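Local coordinates for sialidase B (Streptococcus pneumoniae serotype 4, PDB 4XJW), which hydrolyses alpha-(2->3)-, alpha-(2->6)- and alpha-(2->8)-linked terminal sialic acids of oligosaccharides, glycoproteins and glycolipids as a family 33 glycosidase, at residues S463-F468 / S533-S538; D511-T516 / T529-G534. The protein carries 1 engineered substitution. All coordinates share one frame; numbering follows the deposited sequence.

From the N terminus, the chain first passes 463-468, the entry into strand 466-472 of a large mixed sheet, and then strand 475-481 and strand 489-494 on its way to the four-stranded antiparallel sheet. There 511-516 and 529-534 pair as neighbouring strands, so that interaction 2 closes a short loop of 12 intervening residues. The Asp-box turn continues into 533-538 and reaches back to 463-468, where interaction 1 closes a loop of 64 residues that contains 511-516 and most of 529-534. Ser533 and Gly534 belong to both contacts. Interaction 2 joins strands within one propeller blade, whereas interaction 1 ties that blade's turn to the preceding sheet.

Interaction 1: S463-F468 / S533-S538; sequences SNRLIF and SGETWS
A salt bridge backed by a small apolar contact joins Arg465 and Ile467, at the start of strand 466-472, to the loop 533-538 that follows strand 526-530. Arg465 meets Glu535 end-on with both terminal nitrogens on one oxygen: NH1 lies 2.9 Å from OE2 of Glu535, on its anti lone pair, while NH2 approaches the same OE2 nearly along the C-O bond. The two side chains cross at about a right angle, and the guanidinium and carboxylate planes are 40° apart. NH1 also donates to Ser533 O at 2.9 Å; the oxygen lies in the guanidinium plane, whereas NH1 stands well above the carbonyl plane. A bend at chi3 (-74°) turns the head of Arg465 across this turn. The loop belongs to the fourth BNR (Asp-box) repeat of the sialidase beta-propeller, and the contact links it to the neighbouring sheet. Lys489 also pairs with Glu535 OE2, and Asp482 takes Arg465 NE, so the arginine sits between two acids. Deeper in, Ile467 CD1 packs 4.0 Å from Gly534 CA and 3.7 Å from Ser533 O. At the outer end one water joins Ser463 OG (3.2 Å) to Ser533 OG (2.9 Å). Ser463 OG also accepts from Arg465 N at 3.2 Å, an ST turn that fixes the backbone just before the strand.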
loop_
_atom_site.group_PDB
_atom_site.type_symbol
_atom_site.label_atom_id
_atom_site.label_comp_id
_atom_site.label_asym_id
_atom_site.label_seq_id
_atom_site.Cartn_x
_atom_site.Cartn_y
_atom_site.Cartn_z
ATOM N N SER A 463 9.928 -30.918 3.090
ATOM C CA SER A 463 9.923 -31.297 1.680
ATOM C C SER A 463 10.222 -30.068 0.841
ATOM O O SER A 463 10.375 -28.969 1.377
ATOM C CB SER A 463 8.576 -31.882 1.276
ATOM O OG SER A 463 7.602 -30.860 1.195
ATOM N N ASN A 464 10.310 -30.253 -0.474
ATOM C CA ASN A 464 10.562 -29.150 -1.395
ATOM C C ASN A 464 9.277 -28.523 -1.928
ATOM O O ASN A 464 9.304 -27.738 -2.879
ATOM C CB ASN A 464 11.453 -29.611 -2.553
ATOM C CG ASN A 464 12.879 -29.879 -2.113
ATOM O OD1 ASN A 464 13.470 -30.916 -2.453
ATOM N ND2 ASN A 464 13.444 -28.952 -1.348
ATOM N N ARG A 465 8.154 -28.864 -1.308
ATOM C CA ARG A 465 6.858 -28.399 -1.779
ATOM C C ARG A 465 6.679 -26.896 -1.590
ATOM O O ARG A 465 6.968 -26.353 -0.522
ATOM C CB ARG A 465 5.725 -29.156 -1.078
ATOM C CG ARG A 465 4.337 -28.611 -1.400
ATOM C CD ARG A 465 3.260 -29.623 -1.112
ATOM N NE ARG A 465 3.247 -30.674 -2.127
ATOM C CZ ARG A 465 2.264 -31.557 -2.270
ATOM N NH1 ARG A 465 1.219 -31.516 -1.462
ATOM N NH2 ARG A 465 2.324 -32.474 -3.226
ATOM N N LEU A 466 6.195 -26.239 -2.641
ATOM C CA LEU A 466 5.787 -24.839 -2.585
ATOM C C LEU A 466 4.283 -24.704 -2.752
ATOM O O LEU A 466 3.678 -25.372 -3.596
ATOM C CB LEU A 466 6.455 -24.056 -3.703
ATOM C CG LEU A 466 7.961 -24.251 -3.770
ATOM C CD1 LEU A 466 8.474 -23.585 -5.027
ATOM C CD2 LEU A 466 8.636 -23.679 -2.521
ATOM N N ILE A 467 3.673 -23.838 -1.950
ATOM C CA ILE A 467 2.237 -23.589 -2.069
ATOM C C ILE A 467 1.940 -22.099 -2.105
ATOM O O ILE A 467 2.408 -21.338 -1.246
ATOM C CB ILE A 467 1.433 -24.207 -0.913
ATOM C CG1 ILE A 467 1.733 -25.699 -0.769
ATOM C CG2 ILE A 467 -0.090 -23.977 -1.132
ATOM C CD1 ILE A 467 0.862 -26.386 0.278
ATOM N N PHE A 468 1.128 -21.689 -3.076
ATOM C CA PHE A 468 0.603 -20.325 -3.114
ATOM C C PHE A 468 -0.905 -20.369 -3.014
ATOM O O PHE A 468 -1.558 -21.036 -3.815
ATOM C CB PHE A 468 0.991 -19.630 -4.416
ATOM C CG PHE A 468 2.406 -19.117 -4.438
ATOM C CD1 PHE A 468 2.714 -17.877 -3.889
ATOM C CD2 PHE A 468 3.414 -19.868 -5.019
ATOM C CE1 PHE A 468 4.004 -17.395 -3.907
ATOM C CE2 PHE A 468 4.721 -19.391 -5.057
ATOM C CZ PHE A 468 5.009 -18.148 -4.500
ATOM N N SER A 533 0.117 -31.843 3.931
ATOM C CA SER A 533 0.932 -30.933 3.127
ATOM C C SER A 533 0.169 -30.265 1.975
ATOM O O SER A 533 0.733 -30.005 0.906
ATOM C CB SER A 533 2.166 -31.674 2.601
ATOM O OG SER A 533 3.030 -32.024 3.670
ATOM N N GLY A 534 -1.110 -29.983 2.194
ATOM C CA GLY A 534 -1.876 -29.210 1.229
ATOM C C GLY A 534 -2.720 -30.007 0.248
ATOM O O GLY A 534 -3.459 -29.422 -0.540
ATOM N N GLU A 535 -2.614 -31.334 0.276
ATOM C CA GLU A 535 -3.417 -32.158 -0.628
ATOM C C GLU A 535 -4.900 -31.981 -0.381
ATOM O O GLU A 535 -5.688 -31.840 -1.318
ATOM C CB GLU A 535 -3.066 -33.637 -0.481
ATOM C CG GLU A 535 -1.658 -33.993 -0.961
ATOM C CD GLU A 535 -1.521 -33.867 -2.464
ATOM O OE1 GLU A 535 -2.382 -34.408 -3.188
ATOM O OE2 GLU A 535 -0.569 -33.216 -2.927
ATOM N N THR A 536 -5.281 -32.011 0.889
ATOM C CA THR A 536 -6.682 -31.919 1.278
ATOM C C THR A 536 -6.879 -30.949 2.440
ATOM O O THR A 536 -5.941 -30.677 3.194
ATOM C CB THR A 536 -7.283 -33.312 1.653
ATOM O OG1 THR A 536 -6.677 -33.799 2.852
ATOM C CG2 THR A 536 -7.093 -34.324 0.533
ATOM N N TRP A 537 -8.106 -30.448 2.586
ATOM C CA TRP A 537 -8.417 -29.376 3.536
ATOM C C TRP A 537 -9.658 -29.628 4.373
ATOM O O TRP A 537 -10.634 -30.225 3.912
ATOM C CB TRP A 537 -8.556 -28.037 2.800
ATOM C CG TRP A 537 -7.255 -27.680 2.172
ATOM C CD1 TRP A 537 -6.826 -28.038 0.938
ATOM C CD2 TRP A 537 -6.190 -26.942 2.779
ATOM N NE1 TRP A 537 -5.534 -27.572 0.732
ATOM C CE2 TRP A 537 -5.134 -26.878 1.849
ATOM C CE3 TRP A 537 -6.031 -26.314 4.022
ATOM C CZ2 TRP A 537 -3.935 -26.214 2.115
ATOM C CZ3 TRP A 537 -4.832 -25.640 4.285
ATOM C CH2 TRP A 537 -3.807 -25.605 3.335
ATOM N N SER A 538 -9.617 -29.146 5.605
ATOM C CA SER A 538 -10.717 -29.329 6.546
ATOM C C SER A 538 -11.875 -28.371 6.290
ATOM O O SER A 538 -11.788 -27.454 5.460
ATOM C CB SER A 538 -10.214 -29.079 7.956
ATOM O OG SER A 538 -10.025 -27.686 8.153
HETATM O O HOH W 1 5.916 -31.660 3.744
#

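Interaction 2: D511-T516 / T529-G534; sequences DGVIRT and TSRDSG
Ile514 and Ser530 pair across the antiparallel strands 513-518 and 526-530, a beta hairpin within a propeller blade; strand 526-530 runs on into the Asp-box turn of the fourth BNR repeat. The tight part is the backbone ladder. Ile514 N donates to Ser530 O and Ser530 N to Ile514 O, both at 2.8 Å, making this a hydrogen-bonded pair, while Arg515 with Thr529 forms the adjoining non-hydrogen-bonded one. CA-H...O contacts reinforce it, Val513 CA lying 3.2 Å from Ser530 O. Beyond the strands Ser533 N reaches Gly512 O at 3.0 Å, holding the turn against the residue before Val513. Inside the turn Ser530 OG accepts from Gly534 N and is also hydrogen-bonded to Thr536 O. On the face carrying Ile514 and Ser530, the isoleucine reaches along to the turn, CD1 3.8 Å from Gly534 N, with Trp537 covering both residues.

The loose, solvent side is confined to exposed Arg531 over Val513. These two side chains lie side by side pointing the same way, Arg531 NH1 4.1 Å from Val513 CG1. Asp596 gathers the two arginines, through its carboxylate to Arg531 and its backbone O to Arg515. Arg515 and Thr529, by contrast, are firmly held. With OG1 of Thr529 set beside its own backbone N (chi1 -54°), Arg515 turns its NE/NH2 side to the hydroxyl, and both nitrogens donate to OG1, NE at 2.9 Å and NH2 at 3.1 Å.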
loop_
_atom_site.group_PDB
_atom_site.type_symbol
_atom_site.label_atom_id
_atom_site.label_comp_id
_atom_site.label_asym_id
_atom_site.label_seq_id
_atom_site.Cartn_x
_atom_site.Cartn_y
_atom_site.Cartn_z
ATOM N N ASP A 511 5.151 -30.367 11.243
ATOM C CA ASP A 511 5.442 -31.007 9.969
ATOM C C ASP A 511 4.235 -31.544 9.179
ATOM O O ASP A 511 3.567 -32.485 9.603
ATOM C CB ASP A 511 6.486 -32.099 10.172
ATOM C CG ASP A 511 7.515 -32.100 9.089
ATOM O OD1 ASP A 511 7.250 -32.724 8.042
ATOM O OD2 ASP A 511 8.580 -31.470 9.281
ATOM N N GLY A 512 3.958 -30.916 8.037
ATOM C CA GLY A 512 2.905 -31.369 7.141
ATOM C C GLY A 512 1.534 -30.826 7.478
ATOM O O GLY A 512 0.580 -31.064 6.747
ATOM N N VAL A 513 1.450 -30.098 8.590
ATOM C CA VAL A 513 0.196 -29.507 9.057
ATOM C C VAL A 513 0.200 -28.013 8.770
ATOM O O VAL A 513 0.999 -27.273 9.342
ATOM C CB VAL A 513 0.010 -29.727 10.557
ATOM C CG1 VAL A 513 -1.319 -29.157 11.035
ATOM C CG2 VAL A 513 0.097 -31.223 10.878
ATOM N N ILE A 514 -0.708 -27.580 7.899
ATOM C CA ILE A 514 -0.800 -26.186 7.498
ATOM C C ILE A 514 -2.108 -25.590 7.991
ATOM O O ILE A 514 -3.184 -26.157 7.759
ATOM C CB ILE A 514 -0.772 -26.054 5.972
ATOM C CG1 ILE A 514 0.467 -26.719 5.377
ATOM C CG2 ILE A 514 -0.826 -24.586 5.550
ATOM C CD1 ILE A 514 0.385 -26.891 3.867
ATOM N N ARG A 515 -2.037 -24.455 8.676
ATOM C CA ARG A 515 -3.265 -23.720 8.946
ATOM C C ARG A 515 -3.313 -22.460 8.100
ATOM O O ARG A 515 -2.351 -21.700 8.044
ATOM C CB ARG A 515 -3.445 -23.376 10.414
ATOM C CG ARG A 515 -4.770 -22.632 10.656
ATOM C CD ARG A 515 -5.322 -22.890 12.023
ATOM N NE ARG A 515 -5.514 -24.314 12.234
ATOM C CZ ARG A 515 -5.561 -24.879 13.431
ATOM N NH1 ARG A 515 -5.444 -24.130 14.515
ATOM N NH2 ARG A 515 -5.709 -26.191 13.543
ATOM N N THR A 516 -4.445 -22.271 7.421
ATOM C CA THR A 516 -4.670 -21.108 6.569
ATOM C C THR A 516 -5.653 -20.174 7.248
ATOM O O THR A 516 -6.733 -20.608 7.630
ATOM C CB THR A 516 -5.239 -21.544 5.225
ATOM O OG1 THR A 516 -4.331 -22.458 4.593
ATOM C CG2 THR A 516 -5.454 -20.345 4.319
ATOM N N THR A 529 -7.544 -26.211 7.968
ATOM C CA THR A 529 -6.299 -26.928 8.237
ATOM C C THR A 529 -6.102 -28.077 7.264
ATOM O O THR A 529 -7.061 -28.792 6.927
ATOM C CB THR A 529 -6.298 -27.497 9.663
ATOM O OG1 THR A 529 -6.566 -26.451 10.604
ATOM C CG2 THR A 529 -4.959 -28.173 10.006
ATOM N N SER A 530 -4.857 -28.253 6.822
ATOM C CA SER A 530 -4.461 -29.438 6.069
ATOM C C SER A 530 -3.476 -30.232 6.920
ATOM O O SER A 530 -2.645 -29.649 7.611
ATOM C CB SER A 530 -3.803 -29.050 4.745
ATOM O OG SER A 530 -3.290 -30.192 4.072
ATOM N N ARG A 531 -3.571 -31.558 6.864
ATOM C CA ARG A 531 -2.666 -32.430 7.611
ATOM C C ARG A 531 -1.942 -33.383 6.672
ATOM O O ARG A 531 -1.412 -34.419 7.097
ATOM C CB ARG A 531 -3.446 -33.203 8.676
ATOM C CG ARG A 531 -4.078 -32.306 9.720
ATOM C CD ARG A 531 -4.892 -33.073 10.742
ATOM N NE ARG A 531 -5.376 -32.179 11.792
ATOM C CZ ARG A 531 -4.626 -31.751 12.803
ATOM N NH1 ARG A 531 -3.358 -32.130 12.902
ATOM N NH2 ARG A 531 -5.136 -30.931 13.712
ATOM N N ASP A 532 -1.914 -33.027 5.391
ATOM C CA ASP A 532 -1.211 -33.810 4.386
ATOM C C ASP A 532 -0.482 -32.906 3.401
ATOM O O ASP A 532 -0.469 -33.165 2.201
ATOM C CB ASP A 532 -2.167 -34.756 3.648
ATOM C CG ASP A 532 -3.379 -34.045 3.074
ATOM O OD1 ASP A 532 -3.386 -32.795 3.008
ATOM O OD2 ASP A 532 -4.333 -34.747 2.674
ATOM N N SER A 533 0.117 -31.843 3.931
ATOM C CA SER A 533 0.932 -30.933 3.127
ATOM C C SER A 533 0.169 -30.265 1.975
ATOM O O SER A 533 0.733 -30.005 0.906
ATOM C CB SER A 533 2.166 -31.674 2.601
ATOM O OG SER A 533 3.030 -32.024 3.670
ATOM N N GLY A 534 -1.110 -29.983 2.194
ATOM C CA GLY A 534 -1.876 -29.210 1.229
ATOM C C GLY A 534 -2.720 -30.007 0.248
ATOM O O GLY A 534 -3.459 -29.422 -0.540
#